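Local coordinates for 2-oxoglutarate (2OG) and Fe(II)-dependent oxygenase superfamily protein (Arabidopsis thaliana, PDB 6KWA) that probably catalyses the irreversible, 2-oxoglutarate-dependent oxidation of the plant hormone indole-3-acetic acid to the inactive 2-oxoindole-3-acetic acid, at residues Q53-Y56 and E57-V60; L246-D250 and T251-P255; N120-A123 and T124-R128. All coordinates share one frame; numbering follows the deposited sequence.

Contact 1 (Q53-Y56 and E57-V60)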
ATOM      1  N   GLN A  53      -0.049   0.761 -21.378  1.00 54.54           N
ATOM      2  CA  GLN A  53       0.083   1.039 -22.799  1.00 55.94           C
ATOM      3  C   GLN A  53      -1.183   0.681 -23.554  1.00 51.58           C
ATOM      4  O   GLN A  53      -1.240   0.828 -24.766  1.00 53.41           O
ATOM      5  CB  GLN A  53       1.311   0.328 -23.357  1.00 54.00           C
ATOM      6  CG  GLN A  53       2.527   1.196 -23.112  1.00 50.74           C
ATOM      7  CD  GLN A  53       3.825   0.453 -23.130  1.00 61.91           C
ATOM      8  OE1 GLN A  53       3.871  -0.738 -23.433  1.00 70.24           O
ATOM      9  NE2 GLN A  53       4.891   1.133 -22.728  1.00 63.76           N
ATOM     10  N   ARG A  54      -2.208   0.233 -22.832  1.00 49.13           N
ATOM     11  CA  ARG A  54      -3.492  -0.069 -23.462  1.00 53.90           C
ATOM     12  C   ARG A  54      -4.057   1.224 -24.055  1.00 55.62           C
ATOM     13  O   ARG A  54      -3.716   2.321 -23.588  1.00 51.88           O
ATOM     14  CB  ARG A  54      -4.487  -0.653 -22.454  1.00 49.19           C
ATOM     15  CG  ARG A  54      -4.272  -2.117 -22.095  1.00 50.29           C
ATOM     16  CD  ARG A  54      -4.531  -3.054 -23.265  1.00 53.59           C
ATOM     17  NE  ARG A  54      -4.674  -4.443 -22.827  1.00 50.90           N
ATOM     18  CZ  ARG A  54      -3.648  -5.263 -22.608  1.00 50.05           C
ATOM     19  NH1 ARG A  54      -2.410  -4.844 -22.800  1.00 44.42           N
ATOM     20  NH2 ARG A  54      -3.861  -6.518 -22.222  1.00 55.72           N
ATOM     21  N   PRO A  55      -4.878   1.104 -25.115  1.00 47.19           N
ATOM     22  CA  PRO A  55      -5.533   2.287 -25.690  1.00 53.41           C
ATOM     23  C   PRO A  55      -6.231   3.083 -24.597  1.00 58.43           C
ATOM     24  O   PRO A  55      -6.752   2.503 -23.647  1.00 57.08           O
ATOM     25  CB  PRO A  55      -6.537   1.693 -26.686  1.00 54.18           C
ATOM     26  CG  PRO A  55      -5.874   0.389 -27.119  1.00 58.08           C
ATOM     27  CD  PRO A  55      -5.171  -0.127 -25.874  1.00 53.40           C
ATOM     28  N   TYR A  56      -6.220   4.401 -24.720  1.00 51.82           N
ATOM     29  CA  TYR A  56      -6.863   5.259 -23.747  1.00 51.52           C
ATOM     30  C   TYR A  56      -8.317   4.885 -23.507  1.00 55.38           C
ATOM     31  O   TYR A  56      -8.813   4.893 -22.377  1.00 54.65           O
ATOM     32  CB  TYR A  56      -6.757   6.698 -24.212  1.00 49.43           C
ATOM     33  CG  TYR A  56      -7.189   7.737 -23.213  1.00 53.48           C
ATOM     34  CD1 TYR A  56      -6.329   8.148 -22.196  1.00 50.39           C
ATOM     35  CD2 TYR A  56      -8.442   8.333 -23.301  1.00 51.74           C
ATOM     36  CE1 TYR A  56      -6.710   9.131 -21.282  1.00 53.81           C
ATOM     37  CE2 TYR A  56      -8.834   9.317 -22.393  1.00 56.53           C
ATOM     38  CZ  TYR A  56      -7.967   9.704 -21.390  1.00 51.45           C
ATOM     39  OH  TYR A  56      -8.354  10.663 -20.503  1.00 52.91           O
ATOM     40  N   GLU A  57      -8.996   4.532 -24.581  1.00 56.49           N
ATOM     41  CA  GLU A  57     -10.428   4.332 -24.503  1.00 64.15           C
ATOM     42  C   GLU A  57     -10.714   2.987 -23.816  1.00 59.08           C
ATOM     43  O   GLU A  57     -11.779   2.786 -23.222  1.00 59.14           O
ATOM     44  CB  GLU A  57     -11.018   4.474 -25.906  1.00 66.97           C
ATOM     45  CG  GLU A  57     -12.497   4.842 -25.941  1.00 74.01           C
ATOM     46  CD  GLU A  57     -12.870   5.534 -27.270  1.00 80.72           C
ATOM     47  OE1 GLU A  57     -11.933   5.924 -28.021  1.00 75.04           O
ATOM     48  OE2 GLU A  57     -14.080   5.759 -27.528  1.00 77.85           O
ATOM     49  N   VAL A  58      -9.716   2.108 -23.823  1.00 55.81           N
ATOM     50  CA  VAL A  58      -9.769   0.896 -23.019  1.00 56.18           C
ATOM     51  C   VAL A  58      -9.560   1.238 -21.518  1.00 60.56           C
ATOM     52  O   VAL A  58     -10.348   0.824 -20.656  1.00 56.18           O
ATOM     53  CB  VAL A  58      -8.695  -0.123 -23.454  1.00 59.06           C
ATOM     54  CG1 VAL A  58      -8.635  -1.299 -22.461  1.00 58.02           C
ATOM     55  CG2 VAL A  58      -8.964  -0.629 -24.879  1.00 57.53           C
ATOM     56  N   LYS A  59      -8.537   2.039 -21.213  1.00 55.14           N
ATOM     57  CA  LYS A  59      -8.249   2.386 -19.816  1.00 55.73           C
ATOM     58  C   LYS A  59      -9.408   3.086 -19.134  1.00 54.35           C
ATOM     59  O   LYS A  59      -9.690   2.802 -17.973  1.00 47.95           O
ATOM     60  CB  LYS A  59      -6.999   3.246 -19.723  1.00 47.50           C
ATOM     61  CG  LYS A  59      -5.739   2.471 -20.069  1.00 51.56           C
ATOM     62  CD  LYS A  59      -4.454   3.250 -19.777  1.00 47.39           C
ATOM     63  CE  LYS A  59      -4.122   4.303 -20.845  1.00 53.61           C
ATOM     64  NZ  LYS A  59      -2.699   4.803 -20.677  1.00 50.69           N
ATOM     65  N   VAL A  60     -10.127   3.933 -19.870  1.00 53.45           N
ATOM     66  CA  VAL A  60     -11.243   4.694 -19.286  1.00 52.97           C
ATOM     67  C   VAL A  60     -12.392   3.772 -18.881  1.00 52.91           C
ATOM     68  O   VAL A  60     -13.280   4.168 -18.105  1.00 55.24           O
ATOM     69  CB  VAL A  60     -11.761   5.795 -20.262  1.00 58.30           C
ATOM     70  CG1 VAL A  60     -12.812   6.685 -19.594  1.00 61.27           C
ATOM     71  CG2 VAL A  60     -10.609   6.682 -20.727  1.00 55.42           C
TER

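Contact 2 (L246-D250 and T251-P255)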
ATOM      1  N   LEU A 246      -8.209  -1.638   3.608  1.00 49.53           N
ATOM      2  CA  LEU A 246      -9.043  -0.512   4.043  1.00 52.47           C
ATOM      3  C   LEU A 246      -9.765  -0.832   5.346  1.00 53.79           C
ATOM      4  O   LEU A 246      -9.658  -1.932   5.870  1.00 56.56           O
ATOM      5  CB  LEU A 246     -10.062  -0.156   2.957  1.00 57.14           C
ATOM      6  CG  LEU A 246      -9.490   0.077   1.561  1.00 52.20           C
ATOM      7  CD1 LEU A 246     -10.604   0.299   0.553  1.00 56.43           C
ATOM      8  CD2 LEU A 246      -8.551   1.271   1.602  1.00 45.99           C
ATOM      9  N   GLY A 247     -10.553   0.105   5.835  1.00 57.42           N
ATOM     10  CA  GLY A 247     -11.324  -0.138   7.036  1.00 60.30           C
ATOM     11  C   GLY A 247     -12.629  -0.833   6.694  1.00 65.79           C
ATOM     12  O   GLY A 247     -12.797  -1.377   5.604  1.00 64.09           O
ATOM     13  N   PRO A 248     -13.567  -0.833   7.639  1.00 65.81           N
ATOM     14  CA  PRO A 248     -14.865  -1.444   7.354  1.00 72.00           C
ATOM     15  C   PRO A 248     -15.641  -0.682   6.276  1.00 74.32           C
ATOM     16  O   PRO A 248     -15.599   0.557   6.218  1.00 71.18           O
ATOM     17  CB  PRO A 248     -15.599  -1.370   8.704  1.00 76.56           C
ATOM     18  CG  PRO A 248     -14.537  -1.029   9.726  1.00 70.50           C
ATOM     19  CD  PRO A 248     -13.503  -0.243   8.987  1.00 64.08           C
ATOM     20  N   MET A 249     -16.330  -1.452   5.442  1.00 79.08           N
ATOM     21  CA  MET A 249     -17.222  -0.981   4.389  1.00 85.03           C
ATOM     22  C   MET A 249     -18.391  -0.212   4.988  1.00 87.95           C
ATOM     23  O   MET A 249     -18.556   1.002   4.825  1.00 85.68           O
ATOM     24  CB  MET A 249     -17.837  -2.179   3.660  1.00 85.06           C
ATOM     25  CG  MET A 249     -16.969  -3.422   3.607  1.00 83.45           C
ATOM     26  SD  MET A 249     -17.664  -4.762   2.591  1.00102.38           S
ATOM     27  CE  MET A 249     -17.431  -4.210   0.918  1.00 83.87           C
ATOM     28  N   ASP A 250     -19.213  -1.011   5.667  1.00 87.43           N
ATOM     29  CA  ASP A 250     -20.496  -0.640   6.240  1.00 93.80           C
ATOM     30  C   ASP A 250     -20.323   0.227   7.480  1.00 96.44           C
ATOM     31  O   ASP A 250     -20.393   1.461   7.442  1.00 95.03           O
ATOM     32  CB  ASP A 250     -21.260  -1.908   6.660  1.00 94.24           C
ATOM     33  CG  ASP A 250     -21.239  -3.006   5.597  1.00 97.24           C
ATOM     34  OD1 ASP A 250     -21.235  -2.707   4.379  1.00 95.63           O
ATOM     35  OD2 ASP A 250     -21.214  -4.188   6.006  1.00 92.98           O
ATOM     36  N   THR A 251     -20.139  -0.498   8.584  1.00 97.17           N
ATOM     37  CA  THR A 251     -19.886   0.004   9.928  1.00 97.81           C
ATOM     38  C   THR A 251     -18.982   1.224   9.943  1.00 99.35           C
ATOM     39  O   THR A 251     -18.143   1.399   9.059  1.00 97.42           O
ATOM     40  CB  THR A 251     -19.244  -1.126  10.784  1.00 98.20           C
ATOM     41  OG1 THR A 251     -20.141  -2.241  10.847  1.00 99.26           O
ATOM     42  CG2 THR A 251     -18.855  -0.660  12.198  1.00 97.69           C
ATOM     43  N   ASP A 252     -19.138   2.073  10.949  1.00 98.97           N
ATOM     44  CA  ASP A 252     -18.182   3.144  11.128  1.00101.00           C
ATOM     45  C   ASP A 252     -17.268   2.649  12.260  1.00 95.47           C
ATOM     46  O   ASP A 252     -17.722   2.344  13.361  1.00 94.60           O
ATOM     47  CB  ASP A 252     -18.902   4.470  11.413  1.00102.73           C
ATOM     48  CG  ASP A 252     -17.956   5.652  11.519  1.00105.42           C
ATOM     49  OD1 ASP A 252     -16.738   5.458  11.714  1.00105.54           O
ATOM     50  OD2 ASP A 252     -18.434   6.790  11.319  1.00107.88           O
ATOM     51  N   LEU A 253     -15.978   2.548  11.944  1.00 87.32           N
ATOM     52  CA  LEU A 253     -14.955   1.922  12.793  1.00 88.23           C
ATOM     53  C   LEU A 253     -14.591   2.624  14.097  1.00 86.99           C
ATOM     54  O   LEU A 253     -14.136   3.770  14.081  1.00 87.84           O
ATOM     55  CB  LEU A 253     -13.652   1.799  12.003  1.00 82.76           C
ATOM     56  CG  LEU A 253     -12.483   1.244  12.811  1.00 74.49           C
ATOM     57  CD1 LEU A 253     -12.767  -0.196  13.244  1.00 66.92           C
ATOM     58  CD2 LEU A 253     -11.237   1.283  11.980  1.00 69.94           C
ATOM     59  N   GLU A 254     -14.795   1.957  15.230  1.00 82.46           N
ATOM     60  CA  GLU A 254     -14.152   2.419  16.451  1.00 85.59           C
ATOM     61  C   GLU A 254     -13.228   1.328  17.078  1.00 80.30           C
ATOM     62  O   GLU A 254     -13.292   0.155  16.681  1.00 74.25           O
ATOM     63  CB  GLU A 254     -15.235   2.919  17.424  1.00 97.09           C
ATOM     64  CG  GLU A 254     -15.026   4.418  17.762  1.00104.73           C
ATOM     65  CD  GLU A 254     -15.870   4.978  18.908  1.00111.30           C
ATOM     66  OE1 GLU A 254     -17.037   4.549  19.114  1.00109.05           O
ATOM     67  OE2 GLU A 254     -15.321   5.850  19.623  1.00110.79           O
ATOM     68  N   PRO A 255     -12.333   1.715  18.018  1.00 72.47           N
ATOM     69  CA  PRO A 255     -11.290   0.782  18.487  1.00 68.39           C
ATOM     70  C   PRO A 255     -11.730  -0.385  19.380  1.00 63.06           C
ATOM     71  O   PRO A 255     -12.709  -0.266  20.108  1.00 70.33           O
ATOM     72  CB  PRO A 255     -10.348   1.683  19.308  1.00 70.20           C
ATOM     73  CG  PRO A 255     -10.583   3.053  18.846  1.00 69.74           C
ATOM     74  CD  PRO A 255     -12.025   3.103  18.416  1.00 75.44           C
TER

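Contact 3 (N120-A123 and T124-R128)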
ATOM      1  N   ASN A 120      -2.544  -9.940  -0.733  1.00 46.64           N
ATOM      2  CA  ASN A 120      -3.625  -9.889   0.219  1.00 43.77           C
ATOM      3  C   ASN A 120      -3.389 -10.835   1.398  1.00 46.84           C
ATOM      4  O   ASN A 120      -3.811 -10.570   2.542  1.00 44.61           O
ATOM      5  CB  ASN A 120      -4.927 -10.225  -0.484  1.00 48.26           C
ATOM      6  CG  ASN A 120      -6.104 -10.015   0.378  1.00 53.89           C
ATOM      7  OD1 ASN A 120      -6.570  -8.883   0.539  1.00 59.69           O
ATOM      8  ND2 ASN A 120      -6.622 -11.104   0.947  1.00 50.04           N
ATOM      9  N   GLY A 121      -2.711 -11.943   1.116  1.00 46.15           N
ATOM     10  CA  GLY A 121      -2.377 -12.907   2.148  1.00 42.42           C
ATOM     11  C   GLY A 121      -1.381 -12.254   3.109  1.00 42.74           C
ATOM     12  O   GLY A 121      -1.493 -12.399   4.340  1.00 42.45           O
ATOM     13  N   LEU A 122      -0.405 -11.545   2.545  1.00 42.85           N
ATOM     14  CA  LEU A 122       0.615 -10.826   3.329  1.00 38.25           C
ATOM     15  C   LEU A 122       0.004  -9.722   4.195  1.00 39.95           C
ATOM     16  O   LEU A 122       0.428  -9.514   5.347  1.00 40.15           O
ATOM     17  CB  LEU A 122       1.676 -10.226   2.409  1.00 38.58           C
ATOM     18  CG  LEU A 122       2.769  -9.361   3.067  1.00 40.35           C
ATOM     19  CD1 LEU A 122       3.515 -10.152   4.119  1.00 41.94           C
ATOM     20  CD2 LEU A 122       3.751  -8.803   2.079  1.00 42.39           C
ATOM     21  N   ALA A 123      -0.975  -9.006   3.642  1.00 36.59           N
ATOM     22  CA  ALA A 123      -1.613  -7.889   4.340  1.00 42.44           C
ATOM     23  C   ALA A 123      -2.391  -8.375   5.557  1.00 43.70           C
ATOM     24  O   ALA A 123      -2.351  -7.749   6.621  1.00 40.90           O
ATOM     25  CB  ALA A 123      -2.533  -7.116   3.394  1.00 39.87           C
ATOM     26  N   THR A 124      -3.086  -9.493   5.407  1.00 41.94           N
ATOM     27  CA  THR A 124      -3.840 -10.067   6.525  1.00 44.80           C
ATOM     28  C   THR A 124      -2.898 -10.687   7.568  1.00 42.47           C
ATOM     29  O   THR A 124      -3.177 -10.629   8.765  1.00 43.02           O
ATOM     30  CB  THR A 124      -4.846 -11.129   6.049  1.00 40.26           C
ATOM     31  OG1 THR A 124      -4.134 -12.147   5.354  1.00 49.44           O
ATOM     32  CG2 THR A 124      -5.887 -10.505   5.123  1.00 40.22           C
ATOM     33  N   ASP A 125      -1.788 -11.278   7.132  1.00 36.96           N
ATOM     34  CA  ASP A 125      -0.767 -11.704   8.084  1.00 38.28           C
ATOM     35  C   ASP A 125      -0.179 -10.529   8.923  1.00 37.82           C
ATOM     36  O   ASP A 125       0.068 -10.690  10.114  1.00 39.54           O
ATOM     37  CB  ASP A 125       0.378 -12.429   7.376  1.00 39.39           C
ATOM     38  CG  ASP A 125      -0.035 -13.824   6.860  1.00 55.85           C
ATOM     39  OD1 ASP A 125      -1.102 -14.339   7.273  1.00 51.20           O
ATOM     40  OD2 ASP A 125       0.732 -14.426   6.069  1.00 53.66           O
ATOM     41  N   LEU A 126       0.156  -9.409   8.288  1.00 34.89           N
ATOM     42  CA  LEU A 126       0.729  -8.239   8.997  1.00 35.43           C
ATOM     43  C   LEU A 126      -0.334  -7.673   9.916  1.00 40.28           C
ATOM     44  O   LEU A 126      -0.053  -7.284  11.029  1.00 35.47           O
ATOM     45  CB  LEU A 126       1.224  -7.176   8.021  1.00 34.27           C
ATOM     46  CG  LEU A 126       2.411  -7.618   7.133  1.00 37.87           C
ATOM     47  CD1 LEU A 126       2.721  -6.580   6.026  1.00 39.53           C
ATOM     48  CD2 LEU A 126       3.645  -7.851   7.971  1.00 37.80           C
ATOM     49  N   ALA A 127      -1.577  -7.636   9.450  1.00 39.32           N
ATOM     50  CA  ALA A 127      -2.639  -7.119  10.307  1.00 38.11           C
ATOM     51  C   ALA A 127      -2.799  -7.989  11.567  1.00 41.78           C
ATOM     52  O   ALA A 127      -2.885  -7.471  12.676  1.00 42.14           O
ATOM     53  CB  ALA A 127      -3.938  -7.062   9.545  1.00 38.28           C
ATOM     54  N   ARG A 128      -2.825  -9.301  11.394  1.00 34.96           N
ATOM     55  CA  ARG A 128      -2.958 -10.203  12.541  1.00 42.29           C
ATOM     56  C   ARG A 128      -1.767 -10.007  13.457  1.00 40.20           C
ATOM     57  O   ARG A 128      -1.908  -9.961  14.681  1.00 39.00           O
ATOM     58  CB  ARG A 128      -3.079 -11.668  12.123  1.00 40.03           C
ATOM     59  CG  ARG A 128      -3.332 -12.611  13.335  1.00 49.28           C
ATOM     60  CD  ARG A 128      -3.503 -14.028  12.878  1.00 55.39           C
ATOM     61  NE  ARG A 128      -4.589 -14.117  11.901  1.00 66.99           N
ATOM     62  CZ  ARG A 128      -5.799 -14.617  12.147  1.00 65.68           C
ATOM     63  NH1 ARG A 128      -6.077 -15.147  13.331  1.00 63.19           N
ATOM     64  NH2 ARG A 128      -6.724 -14.627  11.188  1.00 57.89           N
TER

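Contact 1 (Q53-Y56 and E57-V60)
P55 and K59 are joined by the first full turn of a short helix: P55 is the N-cap, and its carbonyl O accepts the backbone N of K59 at 3.1 Å in the carbonyl plane, with a weak second bond from V58 N, while Y56 O takes the N-H of V60 one residue further on. Proline suits a helix start, because its ring fixes phi and its nitrogen needs no acceptor. The ring of P55 and the side chain of V58 run alongside each other, P55 CB meeting V58 CG2 at 3.8 Å. The other branch of V58, CG1, faces R54 CB. On the exposed side V60 CG2 sits over one face of the Y56 ring, 4.0 Å from its centroid and 28° off the normal, a CH-pi contact. Y56 turns its CG anti to the backbone N (chi1 -171°), which lays the ring alongside the next turn. K59, largely buried, uses its long chain differently: CG packs on R54 CB at 4.1 Å, and a bend at chi3 (-78°) brings CE to 3.4 Å from R54 O. Its ammonium group is paid for by a salt bridge to E82 and a bond to F52 O. R54 sends its guanidinium the other way, to D50, E103 O and Q108. The turn thereby ties the end of helix 38-51 to strand 81-87, at the edge of the large sheet, and to the loop and helix 106-133 beyond E103.

Contact 2 (L246-D250 and T251-P255)
The puckered pyrrolidine ring of P248 meets L253 at its CG-CD edge, and the carbonyl O of T251 lies next to P248 CB at 3.8 Å. The closest apolar approach is from P248 CD to L253 CB, 3.6 Å. The two side chains cross at about a right angle. L253 sets CG anti to its backbone N (chi1 176°), which carries both methyls along the CG-CD edge, CD1 4.0 Å from P248 CG and CD2 4.1 Å from P248 CD. The carboxylate of D250 leads away from this packing, as suits a charged group at an exposed bend. No hydrogen bond links 246-250 with 251-255; what joins them is apolar contact between P248 and L253, and the restricted backbone of proline probably helps fix the bend. Apolar proline and leucine suit the place, since both also lie against W145, whereas M249 touches P146. The stretch leaves strand 237-245, with L246 still paired through its backbone to P146, just before strand 147-155; further along, L253 packs on M214 and W218 of helix 213-218, so the turn joins the end of the sheet to that helix.

Contact 3 (N120-A123 and T124-R128)
L122 and L126, one turn apart, form the buried, closely packed side of this helical stretch, whereas G121 and D125 occupy its more open side. The leucines cross obliquely, L122 CG standing 4.1 Å from L126 CD1, and L126 CG also rests 3.3 Å from L122 O. A123, small and buried, lets the helix lie close to the sheet, and A127 does likewise against F142; A127 N is bonded to A123 O at 2.9 Å. Between the two sides, T124 places OG1 between its backbone N and carbonyl carbon (chi1 58°), which swings the hydroxyl back along the helix to 2.8 Å from G121 O and 3.2 Å from N120 O; its single proton can serve one or the other. Threonine thus satisfies its own hydroxyl within the helix while its CG2 lies 3.3 Å from N120 O. The carboxylate of exposed D125 folds back beside G121 O without bonding to it; as two acceptors they would probably repel. G121 itself has no side chain on this more open side. R128 forms a salt bridge with D140. Toward the core, L122 packs on I177 and L207, A123 on L175 and I177, and L126 on L175 and I209, of strands 175-179 and 207-211, while T124, A127 and R128 lie against F142 in the loop leading to strand 147-155.

In the fold
Along the chain contact 1 comes first, then contact 3, then contact 2. Contact 1 lies far out, its centre about 34 Å from that of contact 2 and about 32 Å from that of contact 3; the latter two have centres about 17 Å apart and nearest atoms about 8 Å apart. None touches another, but all border the large sheet of the double-stranded beta-helix: contact 1 at edge strand 81-87, contact 3 across strands 175-179 and 207-211, contact 2 after strand 237-245. Helix 106-133 carries contact 3 and, at Q108, also meets R54 of contact 1. None supplies a ligand to the magnesium site of H169, D171 and H228; they belong to the outer scaffold of the fold.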